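Local coordinates for protein archease, possible chaperone (Thermotoga maritima, PDB 1J5U) that binds calcium and probably activates the tRNA-splicing ligase RtcB by promoting its guanylylation, and may also act as a chaperone or modulator of nucleic-acid-processing proteins, at residues Ala68-Val73 with Leu114-Leu119; Gly48-Thr53 with Lys105-Glu110; Glu57-Leu62 with Lys90-Glu95; His19-Ala24 with Lys131-Thr136. One frame throughout, in Å; residues are numbered along the deposited sequence.

In the fold
The four contacts illustrate how a small two-sheet protein gathers its sheets, helices and metal site. Interaction 4 closes the longest loop of the chain and holds the calcium ion; the other three are nested inside that loop. Interaction 1, its centre about 10 Å from that of interaction 4, sets helix 66-81 against the same three-stranded sheet, and there Thr115 OG1 lies 2.8 Å from Val133 O, a probable hydrogen bond. Interactions 2 and 3 belong to the second sheet, their centres about 25 Å apart. Interaction 2 reaches the site's border where Thr109 CG2 packs 4.1 Å from Thr136 CG2, whereas interaction 3 comes no nearer interaction 4 than about 13 Å between nearest atoms.

Interaction 1: Ala68-Val73 with Leu114-Leu119; sequences AFFDTV and LTYHLL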
loop_
_atom_site.group_PDB
_atom_site.type_symbol
_atom_site.label_atom_id
_atom_site.label_comp_id
_atom_site.label_asym_id
_atom_site.label_seq_id
_atom_site.Cartn_x
_atom_site.Cartn_y
_atom_site.Cartn_z
ATOM N N ALA A 68 -9.442 7.871 0.736
ATOM C CA ALA A 68 -9.556 6.960 -0.403
ATOM C C ALA A 68 -8.258 6.171 -0.529
ATOM O O ALA A 68 -8.285 4.987 -0.850
ATOM C CB ALA A 68 -9.828 7.732 -1.708
ATOM N N PHE A 69 -7.129 6.842 -0.282
ATOM C CA PHE A 69 -5.823 6.191 -0.359
ATOM C C PHE A 69 -5.762 5.046 0.648
ATOM O O PHE A 69 -5.372 3.923 0.319
ATOM C CB PHE A 69 -4.709 7.201 -0.085
ATOM C CG PHE A 69 -3.314 6.647 -0.327
ATOM C CD1 PHE A 69 -2.550 6.167 0.724
ATOM C CD2 PHE A 69 -2.755 6.670 -1.608
ATOM C CE1 PHE A 69 -1.221 5.728 0.514
ATOM C CE2 PHE A 69 -1.452 6.241 -1.829
ATOM C CZ PHE A 69 -0.672 5.769 -0.754
ATOM N N PHE A 70 -6.155 5.353 1.876
ATOM C CA PHE A 70 -6.202 4.393 2.975
ATOM C C PHE A 70 -7.087 3.196 2.619
ATOM O O PHE A 70 -6.665 2.045 2.754
ATOM C CB PHE A 70 -6.722 5.113 4.244
ATOM C CG PHE A 70 -6.891 4.222 5.445
ATOM C CD1 PHE A 70 -8.062 3.463 5.618
ATOM C CD2 PHE A 70 -5.887 4.142 6.408
ATOM C CE1 PHE A 70 -8.229 2.632 6.742
ATOM C CE2 PHE A 70 -6.028 3.317 7.537
ATOM C CZ PHE A 70 -7.201 2.554 7.712
ATOM N N ASP A 71 -8.320 3.458 2.169
ATOM C CA ASP A 71 -9.218 2.376 1.782
ATOM C C ASP A 71 -8.664 1.523 0.653
ATOM O O ASP A 71 -8.820 0.312 0.639
ATOM C CB ASP A 71 -10.573 2.922 1.306
ATOM C CG ASP A 71 -11.366 3.544 2.427
ATOM O OD1 ASP A 71 -11.006 3.298 3.587
ATOM O OD2 ASP A 71 -12.343 4.261 2.142
ATOM N N THR A 72 -8.056 2.168 -0.328
ATOM C CA THR A 72 -7.520 1.439 -1.477
ATOM C C THR A 72 -6.339 0.539 -1.128
ATOM O O THR A 72 -6.305 -0.637 -1.477
ATOM C CB THR A 72 -7.085 2.428 -2.579
ATOM O OG1 THR A 72 -8.220 3.188 -3.004
ATOM C CG2 THR A 72 -6.499 1.692 -3.786
ATOM N N VAL A 73 -5.347 1.100 -0.452
ATOM C CA VAL A 73 -4.176 0.305 -0.127
ATOM C C VAL A 73 -4.565 -0.824 0.849
ATOM O O VAL A 73 -4.069 -1.935 0.741
ATOM C CB VAL A 73 -3.056 1.224 0.467
ATOM C CG1 VAL A 73 -1.893 0.395 0.964
ATOM C CG2 VAL A 73 -2.585 2.249 -0.605
ATOM N N LEU A 114 -2.078 -0.411 6.286
ATOM C CA LEU A 114 -1.565 0.931 6.123
ATOM C C LEU A 114 -2.335 1.640 7.238
ATOM O O LEU A 114 -3.551 1.454 7.361
ATOM C CB LEU A 114 -1.965 1.541 4.775
ATOM C CG LEU A 114 -1.687 3.045 4.684
ATOM C CD1 LEU A 114 -0.169 3.328 4.774
ATOM C CD2 LEU A 114 -2.237 3.557 3.351
ATOM N N THR A 115 -1.637 2.427 8.057
ATOM C CA THR A 115 -2.281 3.169 9.137
ATOM C C THR A 115 -2.530 4.600 8.697
ATOM O O THR A 115 -2.135 5.016 7.597
ATOM C CB THR A 115 -1.380 3.233 10.397
ATOM O OG1 THR A 115 -0.248 4.074 10.122
ATOM C CG2 THR A 115 -0.889 1.844 10.782
ATOM N N TYR A 116 -3.170 5.375 9.566
ATOM C CA TYR A 116 -3.390 6.778 9.269
ATOM C C TYR A 116 -2.232 7.619 9.809
ATOM O O TYR A 116 -2.203 8.828 9.623
ATOM C CB TYR A 116 -4.695 7.279 9.894
ATOM C CG TYR A 116 -5.891 7.170 8.981
ATOM C CD1 TYR A 116 -6.881 6.213 9.204
ATOM C CD2 TYR A 116 -6.030 8.025 7.888
ATOM C CE1 TYR A 116 -7.984 6.111 8.356
ATOM C CE2 TYR A 116 -7.121 7.929 7.033
ATOM C CZ TYR A 116 -8.094 6.970 7.272
ATOM O OH TYR A 116 -9.170 6.868 6.413
ATOM N N HIS A 117 -1.268 6.971 10.457
ATOM C CA HIS A 117 -0.121 7.691 11.040
ATOM C C HIS A 117 0.646 8.493 10.007
ATOM O O HIS A 117 1.148 7.925 9.041
ATOM C CB HIS A 117 0.873 6.723 11.692
ATOM C CG HIS A 117 0.323 5.964 12.859
ATOM N ND1 HIS A 117 -0.175 6.586 13.986
ATOM C CD2 HIS A 117 0.212 4.633 13.081
ATOM C CE1 HIS A 117 -0.567 5.669 14.852
ATOM N NE2 HIS A 117 -0.344 4.477 14.326
ATOM N N LEU A 118 0.741 9.801 10.224
ATOM C CA LEU A 118 1.473 10.694 9.336
ATOM C C LEU A 118 0.980 10.714 7.880
ATOM O O LEU A 118 1.673 11.229 7.006
ATOM C CB LEU A 118 2.972 10.330 9.366
ATOM C CG LEU A 118 3.586 10.311 10.786
ATOM C CD1 LEU A 118 5.057 9.848 10.745
ATOM C CD2 LEU A 118 3.458 11.707 11.406
ATOM N N LEU A 119 -0.189 10.145 7.616
ATOM C CA LEU A 119 -0.735 10.133 6.253
ATOM C C LEU A 119 -1.309 11.520 5.976
ATOM O O LEU A 119 -2.325 11.893 6.560
ATOM C CB LEU A 119 -1.846 9.080 6.139
ATOM C CG LEU A 119 -2.377 8.796 4.728
ATOM C CD1 LEU A 119 -1.185 8.517 3.772
ATOM C CD2 LEU A 119 -3.334 7.599 4.775
HETATM O O HOH W 1 -11.133 5.717 5.178
#
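Phe70 and Tyr116 lay their rings one over the other in an offset stack, the most closely packed part of the contact, with the centroids 4.0 Å apart and the planes only 9° from parallel. Tyr116 CE1 sits above the middle of the Phe70 ring, while the Phe70 ring is displaced toward the rim of the tyrosine, near CD1 and CE1. With CG anti to the backbone N (chi1 177°), the Phe70 side chain projects from helix 66-81 across to the turn that interrupts strand 113-124, and its CE2 comes 3.1 Å from Leu114 O. Deeper in, Phe69, Val73 and Leu114 are buried: the CD2 methyl of Leu114 touches both Phe69 CE1, at 3.7 Å, and Val73 CB, at 3.8 Å. The other flank is wet. There a water donates to both Tyr116 OH, at 2.6 Å, and Asp71 OD1, at 2.9 Å, and the same hydroxyl is hydrogen-bonded to Asp67, one residue before Ala68 in the same helix. An alanine in place of Phe70 would probably strip the tyrosine ring of its stacking partner and leave it held to the helix chiefly by its hydroxyl. Between the two segments the direct contacts are mostly apolar and aromatic, with a water bridging the margin, although Leu114 N also bonds Asn74 OD1 one residue further along the helix; this chemistry is consistent with an association that owes much to burial of hydrocarbon.

Interaction 2: Gly48-Thr53 with Lys105-Glu110; sequences GIVLDT and KKEGTE
A Schellman motif ends helix 32-47 at Gly48, and after one more residue the chain enters the short strand 50-52, which pairs antiparallel with the end of strand 95-105. Val50 and Lys105 form a hydrogen-bonded pair. Val50 N donates to Lys105 O at 2.7 Å and meets that oxygen nearly head-on, with a C=O...N angle of 168°; the return bond, Lys105 N to Val50 O, is weak at 3.3 Å. A further weak bond, from Glu107 N to Gly48 O, carries the pairing past the strand. Gly48 has positive phi, and a CB there would collide with Glu107 O, so the close approach depends on a bare alpha carbon. Its CA instead points a hydrogen at Glu107 O, 3.4 Å away. The side chains run in matched pairs. Lys105 lies alongside Val50, its CG 3.8 Å from Val50 CB, because chi1 of 56° puts that carbon between the backbone N and carbonyl. Lys106 and Ile49 are also side by side and point the same way, CG against CG1, while Ile49 packs on Ile80 of helix 66-81 as well. The whole is a Schellman C-cap at Gly48 followed by an antiparallel strand pair with 95-105.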
loop_
_atom_site.group_PDB
_atom_site.type_symbol
_atom_site.label_atom_id
_atom_site.label_comp_id
_atom_site.label_asym_id
_atom_site.label_seq_id
_atom_site.Cartn_x
_atom_site.Cartn_y
_atom_site.Cartn_z
ATOM N N GLY A 48 8.348 -9.192 -0.553
ATOM C CA GLY A 48 9.119 -10.063 -1.429
ATOM C C GLY A 48 8.224 -10.937 -2.293
ATOM O O GLY A 48 8.506 -12.115 -2.537
ATOM N N ILE A 49 7.128 -10.348 -2.764
ATOM C CA ILE A 49 6.160 -11.066 -3.573
ATOM C C ILE A 49 6.675 -11.429 -4.955
ATOM O O ILE A 49 7.280 -10.615 -5.641
ATOM C CB ILE A 49 4.845 -10.226 -3.697
ATOM C CG1 ILE A 49 4.179 -10.155 -2.330
ATOM C CG2 ILE A 49 3.891 -10.839 -4.731
ATOM C CD1 ILE A 49 3.050 -9.138 -2.213
ATOM N N VAL A 50 6.453 -12.677 -5.342
ATOM C CA VAL A 50 6.845 -13.152 -6.667
ATOM C C VAL A 50 5.498 -13.448 -7.317
ATOM O O VAL A 50 4.638 -14.105 -6.720
ATOM C CB VAL A 50 7.713 -14.444 -6.601
ATOM C CG1 VAL A 50 8.114 -14.881 -8.010
ATOM C CG2 VAL A 50 8.970 -14.185 -5.778
ATOM N N LEU A 51 5.307 -12.957 -8.531
ATOM C CA LEU A 51 4.023 -13.126 -9.203
ATOM C C LEU A 51 3.872 -14.249 -10.221
ATOM O O LEU A 51 4.810 -14.591 -10.933
ATOM C CB LEU A 51 3.641 -11.809 -9.895
ATOM C CG LEU A 51 3.574 -10.539 -9.042
ATOM C CD1 LEU A 51 3.270 -9.350 -9.936
ATOM C CD2 LEU A 51 2.509 -10.694 -7.981
ATOM N N ASP A 52 2.673 -14.817 -10.277
ATOM C CA ASP A 52 2.358 -15.826 -11.278
ATOM C C ASP A 52 1.755 -14.985 -12.409
ATOM O O ASP A 52 1.778 -13.749 -12.345
ATOM C CB ASP A 52 1.328 -16.839 -10.772
ATOM C CG ASP A 52 1.971 -18.078 -10.141
ATOM O OD1 ASP A 52 3.033 -18.521 -10.630
ATOM O OD2 ASP A 52 1.401 -18.629 -9.168
ATOM N N THR A 53 1.194 -15.630 -13.427
ATOM C CA THR A 53 0.648 -14.893 -14.559
ATOM C C THR A 53 -0.841 -14.589 -14.530
ATOM O O THR A 53 -1.278 -13.629 -15.158
ATOM C CB THR A 53 0.934 -15.635 -15.859
ATOM O OG1 THR A 53 0.269 -16.900 -15.819
ATOM C CG2 THR A 53 2.429 -15.861 -16.022
ATOM N N LYS A 105 4.780 -16.760 -4.758
ATOM C CA LYS A 105 5.304 -16.925 -3.407
ATOM C C LYS A 105 5.698 -15.587 -2.793
ATOM O O LYS A 105 5.830 -14.579 -3.497
ATOM C CB LYS A 105 6.509 -17.876 -3.407
ATOM C CG LYS A 105 7.640 -17.473 -4.338
ATOM C CD LYS A 105 8.859 -18.369 -4.111
ATOM C CE LYS A 105 9.927 -18.144 -5.175
ATOM N NZ LYS A 105 9.430 -18.514 -6.542
ATOM N N LYS A 106 5.866 -15.595 -1.473
ATOM C CA LYS A 106 6.252 -14.409 -0.715
ATOM C C LYS A 106 7.472 -14.739 0.141
ATOM O O LYS A 106 7.622 -15.864 0.614
ATOM C CB LYS A 106 5.120 -13.950 0.201
ATOM C CG LYS A 106 3.872 -13.499 -0.513
ATOM C CD LYS A 106 2.972 -12.689 0.414
ATOM C CE LYS A 106 2.580 -13.475 1.649
ATOM N NZ LYS A 106 1.635 -12.710 2.492
ATOM N N GLU A 107 8.335 -13.749 0.332
ATOM C CA GLU A 107 9.558 -13.912 1.113
ATOM C C GLU A 107 9.868 -12.554 1.715
ATOM O O GLU A 107 10.549 -11.740 1.096
ATOM C CB GLU A 107 10.723 -14.324 0.201
ATOM C CG GLU A 107 10.320 -15.238 -0.954
ATOM C CD GLU A 107 11.093 -14.950 -2.235
ATOM O OE1 GLU A 107 11.144 -13.765 -2.652
ATOM O OE2 GLU A 107 11.636 -15.910 -2.827
ATOM N N GLY A 108 9.362 -12.292 2.909
ATOM C CA GLY A 108 9.642 -11.010 3.514
ATOM C C GLY A 108 8.796 -10.716 4.722
ATOM O O GLY A 108 8.324 -11.622 5.409
ATOM N N THR A 109 8.588 -9.434 4.968
ATOM C CA THR A 109 7.815 -8.987 6.109
ATOM C C THR A 109 6.361 -8.799 5.727
ATOM O O THR A 109 6.051 -7.992 4.851
ATOM C CB THR A 109 8.351 -7.640 6.627
ATOM O OG1 THR A 109 9.783 -7.631 6.550
ATOM C CG2 THR A 109 7.926 -7.423 8.062
ATOM N N GLU A 110 5.474 -9.525 6.394
ATOM C CA GLU A 110 4.042 -9.421 6.131
ATOM C C GLU A 110 3.500 -8.077 6.611
ATOM O O GLU A 110 3.657 -7.728 7.777
ATOM C CB GLU A 110 3.293 -10.535 6.856
ATOM C CG GLU A 110 3.874 -11.932 6.639
ATOM C CD GLU A 110 4.808 -12.363 7.768
ATOM O OE1 GLU A 110 5.874 -11.721 7.957
ATOM O OE2 GLU A 110 4.461 -13.342 8.476
#

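Interaction 3: Glu57-Leu62 with Lys90-Glu95; sequences EKMYPL and KREGNE
Leu62 turns its CG anti to the backbone N (chi1 -179°), and Arg91 does likewise before running extended to NE, which carries that nitrogen to the Leu62 methyl; the two side chains cross at about a right angle. The CD2 methyl of Leu62 settles over one face of the guanidinium, toward its rim, 3.3 Å from Arg91 NE. That same NE donates to Gly93 O at 2.9 Å, the carbonyl standing 26° out of the guanidinium plane, and this bond within the turn helps to hold the arginine where the leucine methyl can lie over its face. The turn itself is type II', Glu92 to Glu95, with Gly93 at its positive-phi corner. Leu62 N donates to Asn94 O at 2.9 Å, arriving above the carbonyl plane, and next to it Pro61 and Glu95 form an antiparallel non-hydrogen-bonded pair whose side chains diverge. On the outer side the selenomethionine Met59, folded back at chi2 and chi3, brings CE to within 3.5 Å of Glu95 CB, while its SE lies 3.9 Å from Glu92 OE1. A glycine in place of Glu95 removes the CB against which Met59 CE rests, and is likely to leave that methyl freer to turn. The contact thus holds the 84-92 to 95-105 hairpin turn against the end of strand 54-61, with Tyr32 and Glu33 of helix 32-47 touching Leu62 and Arg91 respectively, and Tyr60 packing edge-to-face with Trp76 of helix 66-81.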
loop_
_atom_site.group_PDB
_atom_site.type_symbol
_atom_site.label_atom_id
_atom_site.label_comp_id
_atom_site.label_asym_id
_atom_site.label_seq_id
_atom_site.Cartn_x
_atom_site.Cartn_y
_atom_site.Cartn_z
ATOM N N GLU A 57 -9.041 -8.189 -11.886
ATOM C CA GLU A 57 -9.106 -6.740 -11.785
ATOM C C GLU A 57 -10.261 -6.205 -10.936
ATOM O O GLU A 57 -11.337 -6.802 -10.868
ATOM C CB GLU A 57 -9.159 -6.128 -13.197
ATOM C CG GLU A 57 -8.046 -6.596 -14.106
ATOM C CD GLU A 57 -8.149 -6.057 -15.521
ATOM O OE1 GLU A 57 -9.242 -6.089 -16.136
ATOM O OE2 GLU A 57 -7.112 -5.623 -16.033
ATOM N N LYS A 58 -10.029 -5.056 -10.301
ATOM C CA LYS A 58 -11.032 -4.401 -9.471
ATOM C C LYS A 58 -10.951 -2.910 -9.738
ATOM O O LYS A 58 -9.915 -2.410 -10.198
ATOM C CB LYS A 58 -10.775 -4.658 -7.981
ATOM C CG LYS A 58 -10.811 -6.119 -7.600
ATOM C CD LYS A 58 -10.487 -6.318 -6.125
ATOM C CE LYS A 58 -11.614 -5.812 -5.233
ATOM N NZ LYS A 58 -11.338 -6.127 -3.774
HETATM N N MSE A 59 -12.047 -2.214 -9.449
HETATM C CA MSE A 59 -12.139 -0.776 -9.635
HETATM C C MSE A 59 -12.068 -0.066 -8.280
HETATM O O MSE A 59 -12.581 -0.561 -7.273
HETATM C CB MSE A 59 -13.478 -0.376 -10.277
HETATM C CG MSE A 59 -13.761 -0.925 -11.659
HETATM SE SE MSE A 59 -12.510 -0.393 -13.043
HETATM C CE MSE A 59 -12.324 1.387 -12.591
ATOM N N TYR A 60 -11.443 1.099 -8.278
ATOM C CA TYR A 60 -11.352 1.922 -7.083
ATOM C C TYR A 60 -11.648 3.346 -7.506
ATOM O O TYR A 60 -11.328 3.752 -8.621
ATOM C CB TYR A 60 -9.946 1.852 -6.478
ATOM C CG TYR A 60 -9.596 0.495 -5.969
ATOM C CD1 TYR A 60 -9.995 0.088 -4.700
ATOM C CD2 TYR A 60 -8.879 -0.399 -6.758
ATOM C CE1 TYR A 60 -9.692 -1.166 -4.227
ATOM C CE2 TYR A 60 -8.570 -1.674 -6.291
ATOM C CZ TYR A 60 -8.984 -2.045 -5.024
ATOM O OH TYR A 60 -8.698 -3.299 -4.565
ATOM N N PRO A 61 -12.288 4.124 -6.628
ATOM C CA PRO A 61 -12.586 5.507 -6.985
ATOM C C PRO A 61 -11.314 6.360 -7.035
ATOM O O PRO A 61 -10.423 6.239 -6.171
ATOM C CB PRO A 61 -13.539 5.948 -5.876
ATOM C CG PRO A 61 -13.071 5.122 -4.697
ATOM C CD PRO A 61 -12.884 3.765 -5.332
ATOM N N LEU A 62 -11.217 7.207 -8.050
ATOM C CA LEU A 62 -10.064 8.078 -8.172
ATOM C C LEU A 62 -10.455 9.343 -7.411
ATOM O O LEU A 62 -10.977 10.296 -7.981
ATOM C CB LEU A 62 -9.769 8.385 -9.644
ATOM C CG LEU A 62 -8.570 9.285 -9.980
ATOM C CD1 LEU A 62 -7.355 8.854 -9.242
ATOM C CD2 LEU A 62 -8.309 9.237 -11.482
ATOM N N LYS A 90 -4.533 1.557 -14.008
ATOM C CA LYS A 90 -4.955 2.285 -15.202
ATOM C C LYS A 90 -6.148 3.179 -14.890
ATOM O O LYS A 90 -7.173 2.707 -14.412
ATOM C CB LYS A 90 -5.311 1.264 -16.290
ATOM C CG LYS A 90 -5.917 1.835 -17.574
ATOM C CD LYS A 90 -6.250 0.688 -18.542
ATOM C CE LYS A 90 -7.219 1.139 -19.616
ATOM N NZ LYS A 90 -6.785 2.455 -20.184
ATOM N N ARG A 91 -6.007 4.473 -15.133
ATOM C CA ARG A 91 -7.101 5.397 -14.886
ATOM C C ARG A 91 -8.184 5.185 -15.943
ATOM O O ARG A 91 -7.888 4.951 -17.110
ATOM C CB ARG A 91 -6.617 6.851 -14.949
ATOM C CG ARG A 91 -7.734 7.878 -14.858
ATOM C CD ARG A 91 -7.198 9.292 -14.629
ATOM N NE ARG A 91 -8.277 10.275 -14.595
ATOM C CZ ARG A 91 -8.156 11.506 -14.101
ATOM N NH1 ARG A 91 -6.991 11.910 -13.592
ATOM N NH2 ARG A 91 -9.200 12.332 -14.107
ATOM N N GLU A 92 -9.432 5.253 -15.503
ATOM C CA GLU A 92 -10.595 5.112 -16.377
ATOM C C GLU A 92 -11.589 6.127 -15.840
ATOM O O GLU A 92 -12.300 5.864 -14.871
ATOM C CB GLU A 92 -11.158 3.688 -16.297
ATOM C CG GLU A 92 -10.933 2.901 -17.585
ATOM C CD GLU A 92 -11.042 1.417 -17.393
ATOM O OE1 GLU A 92 -11.926 0.985 -16.620
ATOM O OE2 GLU A 92 -10.253 0.682 -18.023
ATOM N N GLY A 93 -11.604 7.306 -16.453
ATOM C CA GLY A 93 -12.494 8.359 -15.996
ATOM C C GLY A 93 -12.082 8.833 -14.608
ATOM O O GLY A 93 -10.930 9.208 -14.386
ATOM N N ASN A 94 -13.019 8.818 -13.667
ATOM C CA ASN A 94 -12.710 9.251 -12.317
ATOM C C ASN A 94 -12.545 8.032 -11.407
ATOM O O ASN A 94 -12.866 8.062 -10.219
ATOM C CB ASN A 94 -13.802 10.207 -11.805
ATOM C CG ASN A 94 -15.152 9.533 -11.631
ATOM O OD1 ASN A 94 -15.428 8.500 -12.224
ATOM N ND2 ASN A 94 -16.009 10.138 -10.809
ATOM N N GLU A 95 -12.034 6.955 -11.996
ATOM C CA GLU A 95 -11.795 5.714 -11.273
ATOM C C GLU A 95 -10.492 5.082 -11.709
ATOM O O GLU A 95 -9.955 5.426 -12.750
ATOM C CB GLU A 95 -12.876 4.704 -11.549
ATOM C CG GLU A 95 -14.247 5.094 -11.101
ATOM C CD GLU A 95 -15.217 4.026 -11.482
ATOM O OE1 GLU A 95 -15.447 3.108 -10.653
ATOM O OE2 GLU A 95 -15.721 4.094 -12.629
#

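Interaction 4: His19-Ala24 with Lys131-Thr136; sequences HTADIA and KVVFDT. With CA (calcium ion), chain B.
Asp22 and Asp135 turn their carboxylates toward one another round a shared calcium ion, which lies 2.5 Å from Asp22 OD2 and 2.4 Å from Asp135 OD1. The two oxygens are acceptors held 3.0 Å apart by the metal, whose charge probably offsets their repulsion. Asp135 CG stands anti to the backbone N (chi1 179°), which swings its acid back across to the 19-24 loop. His19 O and the terminal Thr136 OXT, each at 2.5 Å, join the shell with three more distant waters. Asp22 OD2 has a second task: it accepts from Thr136 N at 2.8 Å, almost straight at 174° and on the anti side of the carboxylate, and so ties the C-terminus to the metal ligand. One of the waters bridges Asp22 OD1 and His19 N. Behind the site, Asp22 N and Ile23 N both donate to Phe134 O, from opposite faces of its plane. On one side the Ile23 and Phe134 side chains cross obliquely, CG1 against CB; on the other Ala21 CB touches Val133 CG1 at 3.5 Å. Two neighbouring residues facing Phe134 make this a classic beta bulge, set where the antiparallel strands give way to the calcium site.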
loop_
_atom_site.group_PDB
_atom_site.type_symbol
_atom_site.label_atom_id
_atom_site.label_comp_id
_atom_site.label_asym_id
_atom_site.label_seq_id
_atom_site.Cartn_x
_atom_site.Cartn_y
_atom_site.Cartn_z
ATOM N N HIS A 19 3.432 -1.892 18.332
ATOM C CA HIS A 19 3.257 -0.585 17.683
ATOM C C HIS A 19 2.370 -0.777 16.462
ATOM O O HIS A 19 2.321 -1.861 15.932
ATOM C CB HIS A 19 4.591 -0.048 17.164
ATOM C CG HIS A 19 5.597 0.264 18.227
ATOM N ND1 HIS A 19 5.636 1.250 19.156
ATOM C CD2 HIS A 19 6.799 -0.405 18.332
ATOM C CE1 HIS A 19 6.855 1.170 19.785
ATOM N NE2 HIS A 19 7.537 0.164 19.271
ATOM N N THR A 20 1.646 0.245 16.029
ATOM C CA THR A 20 0.903 0.091 14.782
ATOM C C THR A 20 1.781 0.837 13.772
ATOM O O THR A 20 1.637 0.679 12.556
ATOM C CB THR A 20 -0.517 0.688 14.837
ATOM O OG1 THR A 20 -0.486 1.951 15.511
ATOM C CG2 THR A 20 -1.470 -0.277 15.572
ATOM N N ALA A 21 2.709 1.643 14.286
ATOM C CA ALA A 21 3.644 2.357 13.415
ATOM C C ALA A 21 4.943 1.564 13.382
ATOM O O ALA A 21 5.866 1.806 14.172
ATOM C CB ALA A 21 3.889 3.790 13.931
ATOM N N ASP A 22 5.027 0.599 12.476
ATOM C CA ASP A 22 6.229 -0.232 12.383
ATOM C C ASP A 22 7.239 0.132 11.315
ATOM O O ASP A 22 8.440 0.143 11.590
ATOM C CB ASP A 22 5.852 -1.701 12.223
ATOM C CG ASP A 22 5.235 -2.272 13.482
ATOM O OD1 ASP A 22 5.884 -2.227 14.550
ATOM O OD2 ASP A 22 4.094 -2.749 13.407
ATOM N N ILE A 23 6.786 0.379 10.089
ATOM C CA ILE A 23 7.714 0.753 9.038
ATOM C C ILE A 23 7.156 1.959 8.325
ATOM O O ILE A 23 5.934 2.104 8.193
ATOM C CB ILE A 23 7.979 -0.394 8.016
ATOM C CG1 ILE A 23 6.724 -0.716 7.217
ATOM C CG2 ILE A 23 8.458 -1.657 8.748
ATOM C CD1 ILE A 23 6.992 -1.779 6.122
ATOM N N ALA A 24 8.058 2.830 7.877
ATOM C CA ALA A 24 7.658 4.064 7.233
ATOM C C ALA A 24 8.417 4.378 5.962
ATOM O O ALA A 24 9.602 4.084 5.852
ATOM C CB ALA A 24 7.837 5.219 8.211
ATOM N N LYS A 131 4.159 10.704 3.907
ATOM C CA LYS A 131 4.772 9.578 4.564
ATOM C C LYS A 131 3.648 8.531 4.560
ATOM O O LYS A 131 2.472 8.881 4.470
ATOM C CB LYS A 131 5.153 9.927 6.013
ATOM C CG LYS A 131 6.670 10.055 6.256
ATOM C CD LYS A 131 6.971 10.493 7.681
ATOM C CE LYS A 131 8.457 10.451 7.979
ATOM N NZ LYS A 131 9.232 11.125 6.902
ATOM N N VAL A 132 4.014 7.256 4.610
ATOM C CA VAL A 132 3.048 6.178 4.714
ATOM C C VAL A 132 3.640 5.280 5.782
ATOM O O VAL A 132 4.826 4.883 5.711
ATOM C CB VAL A 132 2.842 5.368 3.397
ATOM C CG1 VAL A 132 1.953 6.178 2.435
ATOM C CG2 VAL A 132 4.186 5.030 2.747
ATOM N N VAL A 133 2.821 4.977 6.778
ATOM C CA VAL A 133 3.264 4.150 7.896
ATOM C C VAL A 133 2.433 2.886 7.964
ATOM O O VAL A 133 1.187 2.936 8.010
ATOM C CB VAL A 133 3.147 4.940 9.218
ATOM C CG1 VAL A 133 3.443 4.022 10.429
ATOM C CG2 VAL A 133 4.111 6.120 9.186
ATOM N N PHE A 134 3.129 1.756 7.950
ATOM C CA PHE A 134 2.484 0.463 7.986
ATOM C C PHE A 134 2.690 -0.273 9.299
ATOM O O PHE A 134 3.685 -0.080 10.014
ATOM C CB PHE A 134 2.999 -0.435 6.855
ATOM C CG PHE A 134 2.787 0.133 5.489
ATOM C CD1 PHE A 134 3.695 1.053 4.960
ATOM C CD2 PHE A 134 1.687 -0.256 4.729
ATOM C CE1 PHE A 134 3.511 1.574 3.681
ATOM C CE2 PHE A 134 1.489 0.254 3.442
ATOM C CZ PHE A 134 2.403 1.168 2.918
ATOM N N ASP A 135 1.723 -1.135 9.575
ATOM C CA ASP A 135 1.694 -1.971 10.756
ATOM C C ASP A 135 2.143 -3.374 10.314
ATOM O O ASP A 135 1.690 -3.874 9.289
ATOM C CB ASP A 135 0.258 -1.976 11.307
ATOM C CG ASP A 135 0.103 -2.853 12.531
ATOM O OD1 ASP A 135 1.086 -2.987 13.262
ATOM O OD2 ASP A 135 -0.992 -3.392 12.765
ATOM N N THR A 136 3.071 -3.982 11.053
ATOM C CA THR A 136 3.531 -5.331 10.732
ATOM C C THR A 136 3.355 -6.231 11.957
ATOM O O THR A 136 3.645 -7.437 11.863
ATOM C CB THR A 136 5.024 -5.376 10.299
ATOM O OG1 THR A 136 5.850 -4.899 11.366
ATOM C CG2 THR A 136 5.266 -4.501 9.064
ATOM O OXT THR A 136 2.905 -5.722 12.989
HETATM CA CA CA B . 2.561 -4.048 14.835
HETATM O O HOH W 2 4.901 -3.873 16.268
HETATM O O HOH W 3 3.379 -6.628 15.812
HETATM O O HOH W 4 1.238 -4.333 17.279
#